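Local coordinates for protein alpha-2,3-sialyltransferase (Campylobacter jejuni, PDB 2P2V) that probably transfers sialic acid from its CMP-activated donor to acceptor sugars in an alpha-2,3 linkage, the chain here being the N-terminal, donor-binding part of a longer membrane protein, at residues C48-F53 and T187-I192. Residues are numbered along the deposited sequence; the frame is centred on the assembly and turned at random.
Sequences CNQFYF and TNIKTI. With CSF (cytidine-5'-monophosphate-3-fluoro-N-acetyl-neuraminic acid), chain O.
The Phe53 ring meets Ile189 with its outer carbon, CZ, which lies 4.1 Å from Ile189 CG1; the isoleucine comes in obliquely. On one face of the same ring sits Gln50 CB, 3.6 Å above the plane and displaced toward the rim, while Tyr52 CD2 lies at the edge, in plane; Phe182 adds an edge-to-face ring contact. The Tyr52 ring in turn has the Gln50 carbonyl carbon over one face and Phe51 CE1 at its edge. Ile189 divides its reach: CG1 touches the phenylalanine, and CD1 runs on to the Gln50 amide, 4.1 Å from NE2. This is a small van der Waals contact at the flank of the donor site, apolar at Phe53 and methyl against amide at Gln50, joining the loop after strand 44-48 to the short helix 187-192.

The other business of Gln50 is with the bound CMP-3-fluoro-sialic acid. Its chain bends at chi2 (81°), which carries the amide toward the glycerol tail of the sugar: OE1 accepts from O9A of the ligand at 2.6 Å, and NE2 gives a hydrogen to ligand O8A at 2.9 Å, moderately bent at 144°. Next door, Asn49 ND2 donates both to the phosphate oxygen O3A and to the carboxylate oxygen OAA of the ligand, each at 3.0 Å and similarly bent. Cys48 SG lies against the ribose C5' of CSF at 3.4 Å, and Ser150 OG and Tyr180 OH add further hydrogen bonds to the donor.

The two amides thus read the phosphate, carboxylate and glycerol tail of the donor, with both amide ends of Gln50 engaged at once. Such two-ended bonding fixes the rotation of the amide, Gln76 NE2 adds a weak hydrogen bond to Gln50 OE1, and Ile189 packs beside it as a second-shell residue.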
ATOM      1  N   CYS A  48     -31.067   6.013  -7.256  1.00 23.25           N
ATOM      2  CA  CYS A  48     -30.289   6.055  -6.046  1.00 23.44           C
ATOM      3  C   CYS A  48     -31.162   5.663  -4.866  1.00 24.42           C
ATOM      4  O   CYS A  48     -32.406   5.714  -4.964  1.00 24.89           O
ATOM      5  CB  CYS A  48     -29.727   7.458  -5.787  1.00 24.71           C
ATOM      6  SG  CYS A  48     -30.910   8.800  -5.550  1.00 27.95           S
ATOM      7  N   ASN A  49     -30.492   5.291  -3.784  1.00 23.57           N
ATOM      8  CA  ASN A  49     -31.144   5.213  -2.478  1.00 23.66           C
ATOM      9  C   ASN A  49     -32.437   4.388  -2.522  1.00 24.55           C
ATOM     10  O   ASN A  49     -32.395   3.262  -3.010  1.00 23.32           O
ATOM     11  CB  ASN A  49     -31.294   6.613  -1.899  1.00 24.15           C
ATOM     12  CG  ASN A  49     -29.937   7.336  -1.748  1.00 25.64           C
ATOM     13  OD1 ASN A  49     -28.882   6.708  -1.744  1.00 25.82           O
ATOM     14  ND2 ASN A  49     -29.976   8.644  -1.594  1.00 32.09           N
ATOM     15  N   GLN A  50     -33.546   4.902  -1.950  1.00 26.99           N
ATOM     16  CA  GLN A  50     -34.761   4.095  -1.876  1.00 28.80           C
ATOM     17  C   GLN A  50     -35.627   4.163  -3.152  1.00 28.61           C
ATOM     18  O   GLN A  50     -36.837   4.319  -3.066  1.00 29.75           O
ATOM     19  CB  GLN A  50     -35.568   4.490  -0.641  1.00 29.77           C
ATOM     20  CG  GLN A  50     -34.933   4.045   0.658  1.00 31.33           C
ATOM     21  CD  GLN A  50     -33.810   4.981   1.144  1.00 34.44           C
ATOM     22  OE1 GLN A  50     -32.638   4.662   0.994  1.00 34.50           O
ATOM     23  NE2 GLN A  50     -34.174   6.120   1.759  1.00 34.24           N
ATOM     24  N   PHE A  51     -35.031   4.002  -4.335  1.00 29.03           N
ATOM     25  CA  PHE A  51     -35.789   4.107  -5.581  1.00 28.68           C
ATOM     26  C   PHE A  51     -36.903   3.034  -5.663  1.00 28.88           C
ATOM     27  O   PHE A  51     -37.972   3.240  -6.261  1.00 29.03           O
ATOM     28  CB  PHE A  51     -34.833   4.016  -6.808  1.00 28.30           C
ATOM     29  CG  PHE A  51     -34.199   2.684  -6.966  1.00 27.75           C
ATOM     30  CD1 PHE A  51     -32.975   2.396  -6.364  1.00 27.03           C
ATOM     31  CD2 PHE A  51     -34.837   1.685  -7.684  1.00 31.27           C
ATOM     32  CE1 PHE A  51     -32.421   1.114  -6.452  1.00 26.19           C
ATOM     33  CE2 PHE A  51     -34.293   0.405  -7.795  1.00 31.96           C
ATOM     34  CZ  PHE A  51     -33.075   0.113  -7.164  1.00 27.51           C
ATOM     35  N   TYR A  52     -36.621   1.867  -5.096  1.00 28.36           N
ATOM     36  CA  TYR A  52     -37.494   0.686  -5.199  1.00 28.37           C
ATOM     37  C   TYR A  52     -38.758   0.825  -4.335  1.00 28.38           C
ATOM     38  O   TYR A  52     -39.666  -0.029  -4.412  1.00 29.18           O
ATOM     39  CB  TYR A  52     -36.744  -0.590  -4.762  1.00 26.87           C
ATOM     40  CG  TYR A  52     -35.981  -0.424  -3.472  1.00 28.66           C
ATOM     41  CD1 TYR A  52     -34.674   0.081  -3.472  1.00 27.99           C
ATOM     42  CD2 TYR A  52     -36.552  -0.766  -2.258  1.00 26.94           C
ATOM     43  CE1 TYR A  52     -33.976   0.271  -2.331  1.00 29.71           C
ATOM     44  CE2 TYR A  52     -35.861  -0.572  -1.094  1.00 27.43           C
ATOM     45  CZ  TYR A  52     -34.562  -0.061  -1.124  1.00 28.44           C
ATOM     46  OH  TYR A  52     -33.846   0.110   0.040  1.00 30.63           O
ATOM     47  N   PHE A  53     -38.795   1.869  -3.524  1.00 29.40           N
ATOM     48  CA  PHE A  53     -40.023   2.270  -2.820  1.00 31.54           C
ATOM     49  C   PHE A  53     -41.136   2.656  -3.812  1.00 33.04           C
ATOM     50  O   PHE A  53     -42.328   2.618  -3.454  1.00 33.60           O
ATOM     51  CB  PHE A  53     -39.763   3.454  -1.901  1.00 32.30           C
ATOM     52  CG  PHE A  53     -39.205   3.099  -0.528  1.00 35.81           C
ATOM     53  CD1 PHE A  53     -38.250   2.095  -0.359  1.00 36.31           C
ATOM     54  CD2 PHE A  53     -39.610   3.820   0.594  1.00 37.97           C
ATOM     55  CE1 PHE A  53     -37.707   1.823   0.902  1.00 36.17           C
ATOM     56  CE2 PHE A  53     -39.097   3.526   1.891  1.00 37.56           C
ATOM     57  CZ  PHE A  53     -38.145   2.527   2.027  1.00 37.21           C
ATOM     58  N   THR A 187     -41.114   1.103   8.037  1.00 52.79           N
ATOM     59  CA  THR A 187     -40.773   0.399   9.267  1.00 51.37           C
ATOM     60  C   THR A 187     -39.259   0.132   9.343  1.00 50.10           C
ATOM     61  O   THR A 187     -38.641   0.351  10.376  1.00 48.55           O
ATOM     62  CB  THR A 187     -41.558  -0.921   9.416  1.00 51.67           C
ATOM     63  OG1 THR A 187     -42.892  -0.747   8.921  1.00 52.99           O
ATOM     64  CG2 THR A 187     -41.627  -1.316  10.879  1.00 52.07           C
ATOM     65  N   ASN A 188     -38.668  -0.329   8.239  1.00 48.69           N
ATOM     66  CA  ASN A 188     -37.239  -0.678   8.255  1.00 48.32           C
ATOM     67  C   ASN A 188     -36.306   0.530   8.364  1.00 48.81           C
ATOM     68  O   ASN A 188     -35.271   0.453   9.024  1.00 48.30           O
ATOM     69  CB  ASN A 188     -36.879  -1.560   7.063  1.00 46.60           C
ATOM     70  CG  ASN A 188     -37.514  -2.930   7.140  1.00 45.85           C
ATOM     71  OD1 ASN A 188     -37.649  -3.615   6.123  1.00 41.40           O
ATOM     72  ND2 ASN A 188     -37.900  -3.361   8.365  1.00 43.01           N
ATOM     73  N   ILE A 189     -36.677   1.641   7.726  1.00 50.24           N
ATOM     74  CA  ILE A 189     -35.909   2.882   7.856  1.00 52.24           C
ATOM     75  C   ILE A 189     -35.837   3.294   9.340  1.00 54.16           C
ATOM     76  O   ILE A 189     -34.748   3.551   9.876  1.00 54.24           O
ATOM     77  CB  ILE A 189     -36.488   4.030   6.946  1.00 52.17           C
ATOM     78  CG1 ILE A 189     -36.169   3.787   5.448  1.00 51.87           C
ATOM     79  CG2 ILE A 189     -36.015   5.428   7.417  1.00 52.10           C
ATOM     80  CD1 ILE A 189     -34.646   3.802   5.066  1.00 47.75           C
ATOM     81  N   LYS A 190     -37.003   3.302   9.996  1.00 55.95           N
ATOM     82  CA  LYS A 190     -37.108   3.548  11.447  1.00 58.27           C
ATOM     83  C   LYS A 190     -36.226   2.630  12.295  1.00 59.04           C
ATOM     84  O   LYS A 190     -35.580   3.095  13.227  1.00 59.53           O
ATOM     85  CB  LYS A 190     -38.570   3.451  11.904  1.00 57.86           C
ATOM     86  CG  LYS A 190     -39.459   4.609  11.442  1.00 58.53           C
ATOM     87  CD  LYS A 190     -40.919   4.323  11.761  1.00 58.92           C
ATOM     88  CE  LYS A 190     -41.826   5.464  11.351  1.00 59.34           C
ATOM     89  NZ  LYS A 190     -43.214   4.923  11.172  1.00 61.18           N
ATOM     90  N   THR A 191     -36.179   1.340  11.968  1.00 60.76           N
ATOM     91  CA  THR A 191     -35.415   0.384  12.769  1.00 62.70           C
ATOM     92  C   THR A 191     -33.916   0.642  12.669  1.00 64.74           C
ATOM     93  O   THR A 191     -33.247   0.853  13.695  1.00 64.90           O
ATOM     94  CB  THR A 191     -35.683  -1.073  12.379  1.00 62.33           C
ATOM     95  OG1 THR A 191     -37.087  -1.331  12.396  1.00 62.46           O
ATOM     96  CG2 THR A 191     -34.999  -2.008  13.354  1.00 62.40           C
ATOM     97  N   ILE A 192     -33.392   0.625  11.437  1.00 66.85           N
ATOM     98  CA  ILE A 192     -31.941   0.745  11.213  1.00 68.59           C
ATOM     99  C   ILE A 192     -31.412   1.998  11.929  1.00 70.19           C
ATOM    100  O   ILE A 192     -30.477   1.904  12.738  1.00 70.36           O
ATOM    101  CB  ILE A 192     -31.553   0.695   9.697  1.00 68.45           C
ATOM    102  CG1 ILE A 192     -32.061  -0.610   9.064  1.00 68.15           C
ATOM    103  CG2 ILE A 192     -30.033   0.762   9.524  1.00 68.66           C
ATOM    104  CD1 ILE A 192     -32.042  -0.654   7.542  1.00 67.86           C
TER
HETATM  105  C5A CSF O1001     -30.799  11.904   3.148  1.00 42.56           C
HETATM  106  C4A CSF O1001     -31.058  13.132   2.282  1.00 42.98           C
HETATM  107  C2A CSF O1001     -30.192  11.880   0.219  1.00 44.01           C
HETATM  108  O6A CSF O1001     -30.099  10.735   1.094  1.00 41.85           O
HETATM  109  C6A CSF O1001     -30.958  10.656   2.261  1.00 41.08           C
HETATM  110  C3A CSF O1001     -30.136  13.159   1.053  1.00 44.45           C
HETATM  111  O4A CSF O1001     -30.779  14.299   3.042  1.00 46.44           O
HETATM  112  N5A CSF O1001     -31.837  11.909   4.202  1.00 37.91           N
HETATM  113  C7A CSF O1001     -30.589   9.375   3.000  1.00 39.19           C
HETATM  114  C8A CSF O1001     -30.721   8.164   2.085  1.00 36.63           C
HETATM  115  C9A CSF O1001     -30.253   6.867   2.776  1.00 35.05           C
HETATM  116  O9A CSF O1001     -30.488   5.704   1.948  1.00 33.99           O
HETATM  117  O8A CSF O1001     -32.104   8.087   1.613  1.00 34.65           O
HETATM  118  O7A CSF O1001     -29.259   9.519   3.534  1.00 40.73           O
HETATM  119  C1A CSF O1001     -28.969  11.936  -0.685  1.00 42.82           C
HETATM  120  OBA CSF O1001     -28.785  13.014  -1.317  1.00 40.93           O
HETATM  121  OAA CSF O1001     -28.223  10.922  -0.759  1.00 38.46           O
HETATM  122  O1A CSF O1001     -31.316  11.898  -0.692  1.00 45.22           O
HETATM  123  O2A CSF O1001     -33.648  11.933   0.132  1.00 48.26           O
HETATM  124  N1  CSF O1001     -34.670  14.579  -3.983  1.00 48.16           N
HETATM  125  C2  CSF O1001     -35.066  15.943  -4.135  1.00 49.93           C
HETATM  126  N3  CSF O1001     -36.188  16.414  -3.515  1.00 47.70           N
HETATM  127  C4  CSF O1001     -36.943  15.576  -2.769  1.00 48.16           C
HETATM  128  C5  CSF O1001     -36.573  14.234  -2.610  1.00 46.18           C
HETATM  129  C6  CSF O1001     -35.426  13.752  -3.234  1.00 47.52           C
HETATM  130  C3' CSF O1001     -31.559  13.342  -3.478  1.00 48.51           C
HETATM  131  C2' CSF O1001     -32.138  14.587  -4.120  1.00 50.02           C
HETATM  132  C1' CSF O1001     -33.466  14.077  -4.680  1.00 49.03           C
HETATM  133  O4' CSF O1001     -33.445  12.632  -4.696  1.00 48.84           O
HETATM  134  C4' CSF O1001     -32.190  12.161  -4.206  1.00 47.07           C
HETATM  135  PA  CSF O1001     -32.715  11.067  -0.678  1.00 46.42           P
HETATM  136  O5' CSF O1001     -33.221  11.179  -2.219  1.00 44.90           O
HETATM  137  C5' CSF O1001     -32.367  10.921  -3.332  1.00 46.35           C
HETATM  138  O3' CSF O1001     -30.149  13.288  -3.668  1.00 50.07           O
HETATM  139  O2' CSF O1001     -31.272  15.045  -5.194  1.00 49.10           O
HETATM  140  N4  CSF O1001     -38.076  16.025  -2.147  1.00 48.11           N
HETATM  141  O2  CSF O1001     -34.343  16.719  -4.821  1.00 48.09           O
HETATM  142  O3A CSF O1001     -32.549   9.597  -0.418  1.00 44.27           O
HETATM  143  C10 CSF O1001     -31.498  11.418   5.407  1.00 42.21           C
HETATM  144  O10 CSF O1001     -30.379  10.950   5.666  1.00 38.70           O
HETATM  145  C11 CSF O1001     -32.595  11.454   6.447  1.00 40.70           C
HETATM  146  F3A CSF O1001     -28.828  13.321   1.452  1.00 45.65           F